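PDB 4DNA: probable glutathione reductase from Sinorhizobium meliloti, which probably catalyses the NADPH-dependent reduction of glutathione disulfide to glutathione, working as a homodimeric flavoprotein with one FAD bound per subunit. Local coordinates for residues A[195-200]-A[225-230]; A[231-236]-A[248-253]; A[242-247]-A[254-259]. One frame throughout, in Å; residues are numbered along the deposited sequence.

How the contacts relate
The three contacts illustrate how a Rossmann-type sheet passes into a smaller antiparallel one. Contact 1 closes before the others open; it pairs strands 195-199 and 227-229 of the four-stranded parallel sheet. Contacts 2 and 3 share strand 245-249, the middle strand of the three-stranded antiparallel sheet, and their segments alternate along the chain. Centres lie about 12 Å apart for contacts 1 and 2, and about 14 Å for each other pair. Leu-229 meets Ile-255 of the antiparallel sheet and His-252 of its turn, and strand 259-262 then returns the chain to the parallel sheet. This is probably the NADPH-binding domain, its predicted NAD(+) site around Gly-177 beside the parallel sheet.

Contact 1: residues A[195-200]-A[225-230]; sequences KTTLIY and GIRILC
The flat guanidinium of Arg-227, whose aliphatic stem runs beside Thr-197 of the neighbouring strand, carries CD1 of Leu-229 on one face, 3.9 Å above the plane and over its centre. Both strands belong to a Rossmann-type beta-alpha-beta unit: strand 195-199, helix 211-223 and strand 227-229, the last being the outermost strand of the parallel sheet within this chain. Arg-227 has CG turned opposite its backbone N (chi1 -154°) and an extended chain beyond, which carries the charged end past Thr-197 while CB stays 3.7 Å from Thr-197 CG2. On the same face Ile-199 crosses Leu-229 at a slant, CG1 meeting Leu-229 CB at 3.9 Å. Leu-198 and Ile-228 point to the other face; Thr-196 and Ile-226, at the start of the pairing, join them against helices 180-191 and 211-223, and Met-221 reaches three of these four side chains.

The backbone ladder is that of parallel strands. Leu-198 straddles Ile-228, giving its N to Arg-227 O at 2.8 Å in an almost straight bond (176°) and accepting Leu-229 N on its O, also at 2.8 Å. Tyr-200 N continues the ladder to Leu-229 O, and its side chain comes close to Gly-178 of the predicted NAD(+) site. At the other end the pairing fades, the Arg-227 N to Thr-196 O bond being weak. There Gly-225, whose positive phi closes helix 211-223 in a Schellman motif, joins through water: one molecule accepts from Thr-196 N at 2.9 Å and donates to Gly-225 O at 3.0 Å.

Contact 2: residues A[231-236]-A[248-253]; sequences EDIIQS and TTMKHG
The beta hairpin of strands 234-239 and 245-249 is held here at its open end, where Ile-234 and Thr-249 form an antiparallel non-hydrogen-bonded pair. Thr-248 then bonds to two successive residues, accepting Gln-235 N on its O and giving its own N to Ser-236 O at 2.8 Å. Together with the helical backbone angles of Gln-235, this is consistent with a beta bulge. The Gln-235 side chain bends at chi2 (-87°) and lays its amide across the stem of selenomethionine Met-250 at about a right angle. The methyl CE of that residue rests against Ile-233 CG2.

Beyond the strands, Asp-232 gathers most of the polar contacts. His-252 ND1 donates to OD2 of Asp-232, which lies in the ring plane at its edge, although the carboxylate and ring planes are 47° apart. The exact place of OD2 is less sure in the model. OD1 of Asp-232 takes Ile-233 N at 2.8 Å from above the carboxylate plane, and Lys-251 N adds a weak bond. The extended Lys-251 chain delivers NZ to Glu-231 O at 3.1 Å, in the carbonyl plane. Asp-232 is also tied by its backbone N to Tyr-200. The buried carboxylate thus has one sound bond, from Ile-233 N, beside a weak one and a histidine bond doubtful in detail; on those terms it would probably remain ionised.

Contact 3: residues A[242-247]-A[254-259]; sequences DGRRVA and EIVADQ
The side chains of Arg-244 and Asp-258 run alongside each other in the same direction and form a salt bridge at the open end of the hairpin of strands 245-249 and 254-257. NH2 of Arg-244 meets OD1 of Asp-258 at 3.1 Å on the syn side, in a bent bond tilted from the guanidinium plane; a bend at chi3 (-97°) folds the guanidinium back to the carboxylate. Next to it, the Arg-244 side chain crosses that of Val-256 at about a right angle, CB 4.0 Å from Val-256 CG1, and Val-256 CG2 meets Val-246 CG2 at 4.1 Å. The strands themselves pair in a regular antiparallel ladder, Arg-245 N to Ala-257 O and Ala-257 N to Arg-245 O both 2.8 Å, with Ala-247 and Ile-255 repeating the pattern.

The second shell fixes the ion pair. Glu-171 OE1 forms a second salt bridge with Arg-244 NH2, and Glu-171 gives its backbone N to Asp-258 OD2, while Ala-247 and Ala-257 face strand 172-176 of the parallel sheet. A leucine in place of Arg-244 would probably leave the carboxylates of Asp-258 and Glu-171 without the cation they share. One guanidinium thus serves two acids, and its charge probably eases their proximity.

Contact 1: residues A[195-200]-A[225-230]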
ATOM      1  N   LYS A 195      10.835 -20.773 -18.207  1.00 68.40           N
ATOM      2  CA  LYS A 195       9.849 -21.840 -18.040  1.00 69.26           C
ATOM      3  C   LYS A 195      10.007 -22.399 -16.625  1.00 68.59           C
ATOM      4  O   LYS A 195      10.998 -23.063 -16.328  1.00 69.36           O
ATOM      5  CB  LYS A 195      10.067 -22.925 -19.097  1.00 71.91           C
ATOM      6  CG  LYS A 195       9.320 -24.230 -18.863  1.00 73.26           C
ATOM      7  CD  LYS A 195       7.928 -24.216 -19.479  1.00 81.32           C
ATOM      8  CE  LYS A 195       7.246 -25.578 -19.356  1.00 86.97           C
ATOM      9  NZ  LYS A 195       6.623 -25.764 -18.013  1.00 87.30           N
ATOM     10  N   THR A 196       9.046 -22.099 -15.752  1.00 67.02           N
ATOM     11  CA  THR A 196       9.190 -22.371 -14.308  1.00 67.30           C
ATOM     12  C   THR A 196       8.356 -23.551 -13.803  1.00 67.82           C
ATOM     13  O   THR A 196       7.165 -23.618 -14.068  1.00 69.45           O
ATOM     14  CB  THR A 196       8.853 -21.116 -13.467  1.00 66.07           C
ATOM     15  OG1 THR A 196       9.830 -20.099 -13.705  1.00 64.12           O
ATOM     16  CG2 THR A 196       8.839 -21.431 -11.976  1.00 65.62           C
ATOM     17  N   THR A 197       8.978 -24.469 -13.066  1.00 68.54           N
ATOM     18  CA  THR A 197       8.239 -25.551 -12.394  1.00 70.12           C
ATOM     19  C   THR A 197       8.578 -25.601 -10.906  1.00 68.97           C
ATOM     20  O   THR A 197       9.745 -25.520 -10.524  1.00 68.05           O
ATOM     21  CB  THR A 197       8.531 -26.933 -13.018  1.00 70.65           C
ATOM     22  OG1 THR A 197       8.561 -26.825 -14.445  1.00 72.24           O
ATOM     23  CG2 THR A 197       7.486 -27.947 -12.609  1.00 71.86           C
ATOM     24  N   LEU A 198       7.555 -25.738 -10.072  1.00 69.62           N
ATOM     25  CA  LEU A 198       7.736 -25.804  -8.615  1.00 69.08           C
ATOM     26  C   LEU A 198       7.256 -27.146  -8.061  1.00 71.14           C
ATOM     27  O   LEU A 198       6.149 -27.598  -8.390  1.00 71.21           O
ATOM     28  CB  LEU A 198       6.993 -24.640  -7.941  1.00 68.26           C
ATOM     29  CG  LEU A 198       6.922 -24.504  -6.422  1.00 68.19           C
ATOM     30  CD1 LEU A 198       8.221 -24.004  -5.802  1.00 66.90           C
ATOM     31  CD2 LEU A 198       5.812 -23.530  -6.109  1.00 68.16           C
ATOM     32  N   ILE A 199       8.090 -27.783  -7.239  1.00 71.37           N
ATOM     33  CA  ILE A 199       7.731 -29.075  -6.645  1.00 72.82           C
ATOM     34  C   ILE A 199       7.922 -29.097  -5.125  1.00 74.46           C
ATOM     35  O   ILE A 199       8.869 -28.520  -4.580  1.00 71.47           O
ATOM     36  CB  ILE A 199       8.448 -30.250  -7.340  1.00 75.20           C
ATOM     37  CG1 ILE A 199       7.870 -31.596  -6.878  1.00 77.42           C
ATOM     38  CG2 ILE A 199       9.956 -30.158  -7.154  1.00 74.14           C
ATOM     39  CD1 ILE A 199       8.534 -32.821  -7.484  1.00 77.53           C
ATOM     40  N   TYR A 200       6.994 -29.765  -4.449  1.00 75.53           N
ATOM     41  CA  TYR A 200       6.896 -29.700  -3.000  1.00 74.80           C
ATOM     42  C   TYR A 200       6.349 -30.990  -2.447  1.00 76.66           C
ATOM     43  O   TYR A 200       5.431 -31.561  -3.001  1.00 78.11           O
ATOM     44  CB  TYR A 200       5.967 -28.554  -2.602  1.00 76.45           C
ATOM     45  CG  TYR A 200       5.893 -28.265  -1.110  1.00 76.00           C
ATOM     46  CD1 TYR A 200       7.031 -28.388  -0.269  1.00 74.96           C
ATOM     47  CD2 TYR A 200       4.696 -27.833  -0.538  1.00 77.03           C
ATOM     48  CE1 TYR A 200       6.956 -28.105   1.096  1.00 75.00           C
ATOM     49  CE2 TYR A 200       4.614 -27.543   0.822  1.00 76.10           C
ATOM     50  CZ  TYR A 200       5.737 -27.677   1.637  1.00 76.41           C
ATOM     51  OH  TYR A 200       5.610 -27.362   2.982  1.00 76.11           O
ATOM     52  N   GLY A 225       0.787 -19.945 -15.877  1.00 72.98           N
ATOM     53  CA  GLY A 225       1.768 -20.774 -16.565  1.00 71.84           C
ATOM     54  C   GLY A 225       2.877 -21.312 -15.687  1.00 72.03           C
ATOM     55  O   GLY A 225       3.971 -21.599 -16.163  1.00 73.76           O
ATOM     56  N   ILE A 226       2.618 -21.448 -14.394  1.00 71.69           N
ATOM     57  CA  ILE A 226       3.587 -22.117 -13.533  1.00 71.45           C
ATOM     58  C   ILE A 226       3.079 -23.517 -13.188  1.00 70.61           C
ATOM     59  O   ILE A 226       1.956 -23.689 -12.706  1.00 72.35           O
ATOM     60  CB  ILE A 226       3.957 -21.275 -12.286  1.00 69.91           C
ATOM     61  CG1 ILE A 226       4.457 -19.887 -12.728  1.00 68.88           C
ATOM     62  CG2 ILE A 226       5.000 -22.003 -11.446  1.00 66.96           C
ATOM     63  CD1 ILE A 226       4.826 -18.929 -11.613  1.00 66.18           C
ATOM     64  N   ARG A 227       3.896 -24.518 -13.481  1.00 70.17           N
ATOM     65  CA  ARG A 227       3.537 -25.877 -13.165  1.00 74.54           C
ATOM     66  C   ARG A 227       3.850 -26.097 -11.694  1.00 72.47           C
ATOM     67  O   ARG A 227       4.989 -25.893 -11.260  1.00 71.18           O
ATOM     68  CB  ARG A 227       4.312 -26.854 -14.044  1.00 73.43           C
ATOM     69  CG  ARG A 227       3.602 -28.177 -14.250  1.00 75.66           C
ATOM     70  CD  ARG A 227       4.585 -29.277 -14.607  1.00 76.88           C
ATOM     71  NE  ARG A 227       3.928 -30.583 -14.673  1.00 80.77           N
ATOM     72  CZ  ARG A 227       4.516 -31.716 -15.070  1.00 83.32           C
ATOM     73  NH1 ARG A 227       5.796 -31.725 -15.446  1.00 80.95           N
ATOM     74  NH2 ARG A 227       3.821 -32.854 -15.087  1.00 84.51           N
ATOM     75  N   ILE A 228       2.839 -26.465 -10.915  1.00 72.56           N
ATOM     76  CA  ILE A 228       3.070 -26.811  -9.520  1.00 71.66           C
ATOM     77  C   ILE A 228       2.786 -28.284  -9.336  1.00 72.08           C
ATOM     78  O   ILE A 228       1.796 -28.794  -9.834  1.00 74.78           O
ATOM     79  CB  ILE A 228       2.227 -25.981  -8.528  1.00 71.21           C
ATOM     80  CG1 ILE A 228       2.312 -24.488  -8.860  1.00 70.12           C
ATOM     81  CG2 ILE A 228       2.666 -26.239  -7.085  1.00 68.89           C
ATOM     82  CD1 ILE A 228       1.360 -23.646  -8.035  1.00 68.15           C
ATOM     83  N   LEU A 229       3.687 -28.950  -8.629  1.00 71.15           N
ATOM     84  CA  LEU A 229       3.588 -30.359  -8.360  1.00 73.94           C
ATOM     85  C   LEU A 229       3.626 -30.598  -6.855  1.00 75.86           C
ATOM     86  O   LEU A 229       4.667 -30.461  -6.205  1.00 75.65           O
ATOM     87  CB  LEU A 229       4.707 -31.111  -9.083  1.00 75.79           C
ATOM     88  CG  LEU A 229       4.668 -30.941 -10.608  1.00 76.15           C
ATOM     89  CD1 LEU A 229       5.856 -31.591 -11.298  1.00 75.02           C
ATOM     90  CD2 LEU A 229       3.356 -31.459 -11.184  1.00 79.75           C
ATOM     91  N   CYS A 230       2.467 -30.942  -6.307  1.00 76.84           N
ATOM     92  CA  CYS A 230       2.323 -31.184  -4.884  1.00 76.72           C
ATOM     93  C   CYS A 230       2.540 -32.659  -4.506  1.00 77.29           C
ATOM     94  O   CYS A 230       2.525 -33.539  -5.369  1.00 77.63           O
ATOM     95  CB  CYS A 230       0.958 -30.663  -4.412  1.00 77.29           C
ATOM     96  SG  CYS A 230       1.008 -28.923  -3.916  1.00 86.94           S
TER
HETATM   97  O   HOH W   1       6.774 -20.621 -16.687  1.00 50.82           O

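Contact 2: residues A[231-236]-A[248-253]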
ATOM      1  N   GLU A 231       2.760 -32.898  -3.212  1.00 76.89           N
ATOM      2  CA  GLU A 231       2.861 -34.240  -2.636  1.00 77.34           C
ATOM      3  C   GLU A 231       3.890 -35.082  -3.362  1.00 79.06           C
ATOM      4  O   GLU A 231       3.627 -36.234  -3.705  1.00 80.07           O
ATOM      5  CB  GLU A 231       1.509 -34.973  -2.678  1.00 79.21           C
ATOM      6  CG  GLU A 231       0.297 -34.189  -2.185  1.00 79.23           C
ATOM      7  CD  GLU A 231      -0.838 -35.091  -1.743  1.00 79.98           C
ATOM      8  OE1 GLU A 231      -0.651 -36.322  -1.729  1.00 81.65           O
ATOM      9  OE2 GLU A 231      -1.914 -34.573  -1.391  1.00 80.75           O
ATOM     10  N   ASP A 232       5.062 -34.504  -3.598  1.00 79.35           N
ATOM     11  CA  ASP A 232       6.087 -35.167  -4.397  1.00 79.85           C
ATOM     12  C   ASP A 232       7.478 -34.672  -4.048  1.00 79.83           C
ATOM     13  O   ASP A 232       7.637 -33.601  -3.477  1.00 79.06           O
ATOM     14  CB  ASP A 232       5.808 -34.951  -5.882  1.00 80.13           C
ATOM     15  CG  ASP A 232       6.455 -35.998  -6.762  1.00 82.32           C
ATOM     16  OD1 ASP A 232       7.054 -36.971  -6.245  1.00 83.18           O
ATOM     17  OD2 ASP A 232       6.360 -35.834  -7.994  1.00 82.38           O
ATOM     18  N   ILE A 233       8.476 -35.463  -4.430  1.00 81.12           N
ATOM     19  CA  ILE A 233       9.851 -35.314  -3.979  1.00 80.57           C
ATOM     20  C   ILE A 233      10.785 -35.596  -5.158  1.00 82.53           C
ATOM     21  O   ILE A 233      10.408 -36.324  -6.087  1.00 84.19           O
ATOM     22  CB  ILE A 233      10.104 -36.300  -2.799  1.00 82.91           C
ATOM     23  CG1 ILE A 233      11.105 -35.727  -1.790  1.00 88.20           C
ATOM     24  CG2 ILE A 233      10.486 -37.705  -3.271  1.00 86.82           C
ATOM     25  CD1 ILE A 233      10.952 -36.310  -0.392  1.00 87.14           C
ATOM     26  N   ILE A 234      11.992 -35.034  -5.137  1.00 80.55           N
ATOM     27  CA  ILE A 234      13.024 -35.425  -6.118  1.00 81.61           C
ATOM     28  C   ILE A 234      13.826 -36.652  -5.639  1.00 82.57           C
ATOM     29  O   ILE A 234      14.471 -36.591  -4.589  1.00 82.10           O
ATOM     30  CB  ILE A 234      13.965 -34.248  -6.473  1.00 80.22           C
ATOM     31  CG1 ILE A 234      13.205 -33.183  -7.256  1.00 78.62           C
ATOM     32  CG2 ILE A 234      15.153 -34.722  -7.301  1.00 81.52           C
ATOM     33  CD1 ILE A 234      13.956 -31.885  -7.422  1.00 78.21           C
ATOM     34  N   GLN A 235      13.757 -37.757  -6.400  1.00 84.10           N
ATOM     35  CA  GLN A 235      14.512 -38.998  -6.109  1.00 86.20           C
ATOM     36  C   GLN A 235      16.023 -38.756  -6.245  1.00 85.45           C
ATOM     37  O   GLN A 235      16.807 -39.129  -5.363  1.00 85.26           O
ATOM     38  CB  GLN A 235      14.124 -40.171  -7.044  1.00 88.87           C
ATOM     39  CG  GLN A 235      12.644 -40.404  -7.331  1.00 89.34           C
ATOM     40  CD  GLN A 235      11.948 -41.280  -6.306  1.00 92.34           C
ATOM     41  OE1 GLN A 235      12.039 -41.042  -5.101  1.00 90.36           O
ATOM     42  NE2 GLN A 235      11.224 -42.287  -6.783  1.00 93.31           N
ATOM     43  N   SER A 236      16.413 -38.137  -7.366  1.00 85.95           N
ATOM     44  CA  SER A 236      17.816 -37.842  -7.693  1.00 85.56           C
ATOM     45  C   SER A 236      17.937 -36.862  -8.859  1.00 82.98           C
ATOM     46  O   SER A 236      17.043 -36.768  -9.710  1.00 83.94           O
ATOM     47  CB  SER A 236      18.556 -39.120  -8.060  1.00 85.70           C
ATOM     48  OG  SER A 236      18.030 -39.638  -9.262  1.00 85.59           O
ATOM     49  N   THR A 248      14.716 -36.756 -11.223  1.00 84.62           N
ATOM     50  CA  THR A 248      13.829 -37.918 -11.107  1.00 85.38           C
ATOM     51  C   THR A 248      12.818 -37.743  -9.978  1.00 83.52           C
ATOM     52  O   THR A 248      13.143 -37.307  -8.874  1.00 83.70           O
ATOM     53  CB  THR A 248      14.635 -39.228 -10.950  1.00 87.86           C
ATOM     54  OG1 THR A 248      15.624 -39.289 -11.986  1.00 89.63           O
ATOM     55  CG2 THR A 248      13.743 -40.471 -11.042  1.00 87.02           C
ATOM     56  N   THR A 249      11.580 -38.093 -10.281  1.00 84.56           N
ATOM     57  CA  THR A 249      10.464 -37.823  -9.414  1.00 84.50           C
ATOM     58  C   THR A 249       9.782 -39.136  -9.106  1.00 86.77           C
ATOM     59  O   THR A 249       9.803 -40.042  -9.934  1.00 88.16           O
ATOM     60  CB  THR A 249       9.502 -36.881 -10.145  1.00 84.14           C
ATOM     61  OG1 THR A 249      10.102 -35.583 -10.237  1.00 81.25           O
ATOM     62  CG2 THR A 249       8.209 -36.766  -9.428  1.00 84.24           C
HETATM   63  N   MSE A 250       9.200 -39.249  -7.913  1.00 86.26           N
HETATM   64  CA  MSE A 250       8.379 -40.418  -7.572  1.00 89.29           C
HETATM   65  C   MSE A 250       7.213 -40.482  -8.518  1.00 88.54           C
HETATM   66  O   MSE A 250       6.955 -41.517  -9.152  1.00 88.70           O
HETATM   67  CB  MSE A 250       7.771 -40.292  -6.179  1.00 88.51           C
HETATM   68  CG  MSE A 250       8.637 -40.803  -5.030  1.00 93.90           C
HETATM   69 SE   MSE A 250       7.465 -41.081  -3.459  1.00119.76          SE
HETATM   70  CE  MSE A 250       8.232 -39.826  -2.129  1.00 96.31           C
ATOM     71  N   LYS A 251       6.530 -39.346  -8.646  1.00 87.01           N
ATOM     72  CA  LYS A 251       5.211 -39.292  -9.257  1.00 86.66           C
ATOM     73  C   LYS A 251       5.126 -38.720 -10.683  1.00 87.98           C
ATOM     74  O   LYS A 251       4.310 -39.179 -11.479  1.00 90.07           O
ATOM     75  CB  LYS A 251       4.250 -38.572  -8.316  1.00 85.70           C
ATOM     76  CG  LYS A 251       4.179 -39.218  -6.939  1.00 86.57           C
ATOM     77  CD  LYS A 251       2.977 -38.743  -6.143  1.00 84.11           C
ATOM     78  CE  LYS A 251       2.973 -39.376  -4.763  1.00 83.29           C
ATOM     79  NZ  LYS A 251       1.870 -38.839  -3.922  1.00 80.57           N
ATOM     80  N   HIS A 252       5.958 -37.742 -11.018  1.00 86.54           N
ATOM     81  CA  HIS A 252       5.844 -37.103 -12.329  1.00 86.71           C
ATOM     82  C   HIS A 252       6.990 -37.405 -13.259  1.00 87.10           C
ATOM     83  O   HIS A 252       7.379 -36.552 -14.060  1.00 85.90           O
ATOM     84  CB  HIS A 252       5.651 -35.600 -12.170  1.00 84.45           C
ATOM     85  CG  HIS A 252       4.538 -35.219 -11.203  1.00 85.65           C
ATOM     86  ND1 HIS A 252       4.745 -35.067  -9.876  1.00 83.29           N
ATOM     87  CD2 HIS A 252       3.186 -34.950 -11.420  1.00 84.71           C
ATOM     88  CE1 HIS A 252       3.590 -34.727  -9.278  1.00 81.99           C
ATOM     89  NE2 HIS A 252       2.636 -34.655 -10.222  1.00 83.05           N
ATOM     90  N   GLY A 253       7.521 -38.631 -13.176  1.00 88.76           N
ATOM     91  CA  GLY A 253       8.631 -39.092 -14.038  1.00 88.69           C
ATOM     92  C   GLY A 253       9.887 -38.233 -13.935  1.00 88.46           C
ATOM     93  O   GLY A 253      10.209 -37.703 -12.858  1.00 86.82           O
TER

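Contact 3: residues A[242-247]-A[254-259]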
ATOM      1  N   ASP A 242      23.901 -32.331 -22.658  1.00 89.62           N
ATOM      2  CA  ASP A 242      23.958 -30.898 -22.984  1.00 88.11           C
ATOM      3  C   ASP A 242      24.230 -29.950 -21.817  1.00 84.94           C
ATOM      4  O   ASP A 242      24.140 -28.735 -21.981  1.00 84.30           O
ATOM      5  CB  ASP A 242      22.679 -30.470 -23.707  1.00 86.98           C
ATOM      6  CG  ASP A 242      22.397 -31.306 -24.937  1.00 90.71           C
ATOM      7  OD1 ASP A 242      23.351 -31.784 -25.598  1.00 90.67           O
ATOM      8  OD2 ASP A 242      21.204 -31.483 -25.241  1.00 94.30           O
ATOM      9  N   GLY A 243      24.562 -30.500 -20.650  1.00 85.62           N
ATOM     10  CA  GLY A 243      24.767 -29.690 -19.443  1.00 83.30           C
ATOM     11  C   GLY A 243      23.499 -29.436 -18.635  1.00 81.36           C
ATOM     12  O   GLY A 243      23.565 -29.009 -17.478  1.00 79.53           O
ATOM     13  N   ARG A 244      22.346 -29.698 -19.250  1.00 81.74           N
ATOM     14  CA  ARG A 244      21.049 -29.583 -18.592  1.00 79.53           C
ATOM     15  C   ARG A 244      20.873 -30.628 -17.497  1.00 79.77           C
ATOM     16  O   ARG A 244      21.574 -31.639 -17.485  1.00 81.69           O
ATOM     17  CB  ARG A 244      19.919 -29.692 -19.619  1.00 78.95           C
ATOM     18  CG  ARG A 244      19.482 -28.346 -20.162  1.00 78.01           C
ATOM     19  CD  ARG A 244      18.213 -28.445 -20.979  1.00 79.95           C
ATOM     20  NE  ARG A 244      18.497 -28.536 -22.408  1.00 84.98           N
ATOM     21  CZ  ARG A 244      18.526 -27.495 -23.236  1.00 84.31           C
ATOM     22  NH1 ARG A 244      18.793 -27.679 -24.519  1.00 82.71           N
ATOM     23  NH2 ARG A 244      18.275 -26.273 -22.784  1.00 85.87           N
ATOM     24  N   ARG A 245      19.936 -30.377 -16.584  1.00 76.84           N
ATOM     25  CA  ARG A 245      19.705 -31.255 -15.440  1.00 77.55           C
ATOM     26  C   ARG A 245      18.442 -32.083 -15.562  1.00 78.22           C
ATOM     27  O   ARG A 245      17.349 -31.568 -15.828  1.00 77.72           O
ATOM     28  CB  ARG A 245      19.681 -30.461 -14.135  1.00 74.81           C
ATOM     29  CG  ARG A 245      21.056 -30.074 -13.618  1.00 72.72           C
ATOM     30  CD  ARG A 245      21.572 -28.784 -14.241  1.00 73.45           C
ATOM     31  NE  ARG A 245      22.758 -28.315 -13.530  1.00 73.88           N
ATOM     32  CZ  ARG A 245      24.008 -28.619 -13.864  1.00 75.85           C
ATOM     33  NH1 ARG A 245      25.003 -28.161 -13.135  1.00 75.07           N
ATOM     34  NH2 ARG A 245      24.273 -29.380 -14.921  1.00 78.58           N
ATOM     35  N   VAL A 246      18.615 -33.382 -15.373  1.00 81.15           N
ATOM     36  CA  VAL A 246      17.505 -34.307 -15.368  1.00 81.74           C
ATOM     37  C   VAL A 246      17.217 -34.660 -13.919  1.00 82.19           C
ATOM     38  O   VAL A 246      18.100 -35.134 -13.203  1.00 82.37           O
ATOM     39  CB  VAL A 246      17.823 -35.582 -16.163  1.00 84.08           C
ATOM     40  CG1 VAL A 246      16.577 -36.443 -16.298  1.00 85.14           C
ATOM     41  CG2 VAL A 246      18.371 -35.223 -17.535  1.00 86.17           C
ATOM     42  N   ALA A 247      15.983 -34.406 -13.496  1.00 81.59           N
ATOM     43  CA  ALA A 247      15.556 -34.688 -12.137  1.00 80.43           C
ATOM     44  C   ALA A 247      14.524 -35.796 -12.125  1.00 82.49           C
ATOM     45  O   ALA A 247      13.575 -35.774 -12.910  1.00 83.19           O
ATOM     46  CB  ALA A 247      14.982 -33.443 -11.507  1.00 79.67           C
ATOM     47  N   GLU A 254      10.593 -38.069 -15.054  1.00 88.28           N
ATOM     48  CA  GLU A 254      11.815 -37.257 -15.067  1.00 86.92           C
ATOM     49  C   GLU A 254      11.676 -35.924 -15.804  1.00 85.53           C
ATOM     50  O   GLU A 254      11.243 -35.881 -16.955  1.00 86.72           O
ATOM     51  CB  GLU A 254      13.021 -38.063 -15.576  1.00 89.33           C
ATOM     52  CG  GLU A 254      12.863 -38.736 -16.937  1.00 90.39           C
ATOM     53  CD  GLU A 254      13.922 -39.792 -17.188  1.00 93.79           C
ATOM     54  OE1 GLU A 254      14.727 -40.064 -16.274  1.00 92.76           O
ATOM     55  OE2 GLU A 254      13.947 -40.365 -18.299  1.00 99.14           O
ATOM     56  N   ILE A 255      12.053 -34.845 -15.121  1.00 83.25           N
ATOM     57  CA  ILE A 255      11.893 -33.494 -15.653  1.00 82.71           C
ATOM     58  C   ILE A 255      13.255 -32.903 -15.970  1.00 82.02           C
ATOM     59  O   ILE A 255      14.161 -32.899 -15.115  1.00 81.29           O
ATOM     60  CB  ILE A 255      11.169 -32.536 -14.667  1.00 80.30           C
ATOM     61  CG1 ILE A 255      10.273 -33.302 -13.697  1.00 80.79           C
ATOM     62  CG2 ILE A 255      10.373 -31.482 -15.428  1.00 79.60           C
ATOM     63  CD1 ILE A 255       9.311 -32.426 -12.922  1.00 78.72           C
ATOM     64  N   VAL A 256      13.401 -32.397 -17.190  1.00 79.95           N
ATOM     65  CA  VAL A 256      14.663 -31.784 -17.577  1.00 79.78           C
ATOM     66  C   VAL A 256      14.547 -30.276 -17.467  1.00 77.10           C
ATOM     67  O   VAL A 256      13.554 -29.697 -17.902  1.00 77.37           O
ATOM     68  CB  VAL A 256      15.101 -32.188 -19.001  1.00 80.21           C
ATOM     69  CG1 VAL A 256      16.545 -31.766 -19.234  1.00 80.81           C
ATOM     70  CG2 VAL A 256      14.973 -33.691 -19.217  1.00 78.31           C
ATOM     71  N   ALA A 257      15.546 -29.640 -16.865  1.00 75.89           N
ATOM     72  CA  ALA A 257      15.581 -28.170 -16.797  1.00 74.40           C
ATOM     73  C   ALA A 257      17.008 -27.657 -16.825  1.00 72.89           C
ATOM     74  O   ALA A 257      17.941 -28.402 -16.518  1.00 73.69           O
ATOM     75  CB  ALA A 257      14.864 -27.670 -15.556  1.00 73.03           C
ATOM     76  N   ASP A 258      17.177 -26.391 -17.202  1.00 72.73           N
ATOM     77  CA  ASP A 258      18.497 -25.761 -17.185  1.00 72.44           C
ATOM     78  C   ASP A 258      19.108 -25.703 -15.770  1.00 71.10           C
ATOM     79  O   ASP A 258      20.279 -26.002 -15.579  1.00 70.61           O
ATOM     80  CB  ASP A 258      18.451 -24.379 -17.837  1.00 71.84           C
ATOM     81  CG  ASP A 258      18.449 -24.446 -19.354  1.00 75.08           C
ATOM     82  OD1 ASP A 258      19.104 -25.342 -19.916  1.00 76.09           O
ATOM     83  OD2 ASP A 258      17.808 -23.595 -20.000  1.00 77.25           O
ATOM     84  N   GLN A 259      18.304 -25.339 -14.777  1.00 70.40           N
ATOM     85  CA  GLN A 259      18.768 -25.320 -13.389  1.00 68.81           C
ATOM     86  C   GLN A 259      17.749 -26.008 -12.486  1.00 69.62           C
ATOM     87  O   GLN A 259      16.537 -26.004 -12.777  1.00 68.46           O
ATOM     88  CB  GLN A 259      19.011 -23.887 -12.900  1.00 67.36           C
ATOM     89  CG  GLN A 259      19.963 -23.069 -13.757  1.00 68.31           C
ATOM     90  CD  GLN A 259      21.429 -23.365 -13.481  1.00 68.67           C
ATOM     91  OE1 GLN A 259      21.817 -23.702 -12.367  1.00 69.11           O
ATOM     92  NE2 GLN A 259      22.250 -23.224 -14.501  1.00 68.46           N
TER
HETATM   93  O   HOH W   2      24.256 -25.289 -12.390  1.00 45.99           O